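Local coordinates for protein acyl-CoA dehydrogenase (Mycobacterium thermoresistibile, PDB 3PFD) that probably catalyses the flavin-dependent oxidation of saturated acyl-CoA to 2,3-dehydroacyl-CoA, passing the electrons to an acceptor, and binds reduced FAD in this crystal, at residues P257-G260 with A261-V264. Numbering follows the deposited sequence.
Sequences PTIG and AQAV
I259 and Q262 run side by side from the first turns of helix 256-280, an alpha-helix in the C-terminal helical domain of the acyl-CoA dehydrogenase fold. The tight part is the backbone. Four consecutive i to i+4 hydrogen bonds join the two segments: the amides of A261, Q262, A263 and V264 reach back to the carbonyls of P257, T258, I259 and G260, with A261 N to P257 O at 2.7 Å. The side chains meet more loosely. With chi1 at 177°, the Q262 chain leaves the helix pointing opposite its own amide nitrogen and stays extended, which carries the side-chain amide out alongside I259, where OE1 of Q262 stands 3.9 Å from I259 CD1. That amide is held from elsewhere: OE1 is hydrogen-bonded to Y376 OH and NE2 to S98 OG, so both of its polar atoms have a partner although the residue is buried. All eight residues are buried, so there is no solvent side here. Helices 80-91, 292-321, 326-352 and 363-373 all pack on them. The side chain of I259 is about 8 Å from a bound reduced FAD. At the far end V264 turns one methyl back along the helix, placing CG2 3.3 Å from G260 O.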
loop_
_atom_site.group_PDB
_atom_site.type_symbol
_atom_site.label_atom_id
_atom_site.label_comp_id
_atom_site.label_asym_id
_atom_site.label_seq_id
_atom_site.Cartn_x
_atom_site.Cartn_y
_atom_site.Cartn_z
ATOM N N PRO C 257 14.716 9.701 16.353
ATOM C CA PRO C 257 15.034 8.273 16.166
ATOM C C PRO C 257 14.600 7.395 17.333
ATOM O O PRO C 257 14.339 6.201 17.129
ATOM C CB PRO C 257 16.566 8.258 16.002
ATOM C CG PRO C 257 16.924 9.670 15.530
ATOM C CD PRO C 257 15.918 10.564 16.257
ATOM N N THR C 258 14.525 7.964 18.551
ATOM C CA THR C 258 14.129 7.183 19.737
ATOM C C THR C 258 12.646 6.803 19.666
ATOM O O THR C 258 12.259 5.733 20.095
ATOM C CB THR C 258 14.474 7.889 21.078
ATOM O OG1 THR C 258 13.618 9.012 21.273
ATOM C CG2 THR C 258 15.951 8.346 21.103
ATOM N N ILE C 259 11.826 7.662 19.069
ATOM C CA ILE C 259 10.440 7.294 18.798
ATOM C C ILE C 259 10.366 6.274 17.653
ATOM O O ILE C 259 9.547 5.368 17.672
ATOM C CB ILE C 259 9.548 8.523 18.549
ATOM C CG1 ILE C 259 9.512 9.418 19.813
ATOM C CG2 ILE C 259 8.128 8.098 18.133
ATOM C CD1 ILE C 259 9.134 8.705 21.117
ATOM N N GLY C 260 11.252 6.390 16.681
ATOM C CA GLY C 260 11.440 5.294 15.722
ATOM C C GLY C 260 11.746 3.990 16.441
ATOM O O GLY C 260 11.140 2.933 16.143
ATOM N N ALA C 261 12.695 4.044 17.383
ATOM C CA ALA C 261 13.112 2.846 18.127
ATOM C C ALA C 261 11.964 2.257 18.935
ATOM O O ALA C 261 11.806 1.033 19.046
ATOM C CB ALA C 261 14.309 3.172 19.059
ATOM N N GLN C 262 11.187 3.139 19.546
ATOM C CA GLN C 262 9.978 2.719 20.250
ATOM C C GLN C 262 9.019 1.930 19.323
ATOM O O GLN C 262 8.491 0.855 19.680
ATOM C CB GLN C 262 9.276 3.957 20.830
ATOM C CG GLN C 262 7.959 3.675 21.540
ATOM C CD GLN C 262 7.318 4.956 22.015
ATOM O OE1 GLN C 262 6.726 5.687 21.232
ATOM N NE2 GLN C 262 7.470 5.257 23.299
ATOM N N ALA C 263 8.803 2.495 18.146
ATOM C CA ALA C 263 7.905 1.910 17.166
ATOM C C ALA C 263 8.471 0.571 16.705
ATOM O O ALA C 263 7.723 -0.405 16.560
ATOM C CB ALA C 263 7.717 2.850 15.986
ATOM N N VAL C 264 9.782 0.515 16.481
ATOM C CA VAL C 264 10.435 -0.756 16.096
ATOM C C VAL C 264 10.145 -1.799 17.196
ATOM O O VAL C 264 9.744 -2.920 16.901
ATOM C CB VAL C 264 11.980 -0.582 15.843
ATOM C CG1 VAL C 264 12.718 -1.958 15.743
ATOM C CG2 VAL C 264 12.264 0.217 14.553
#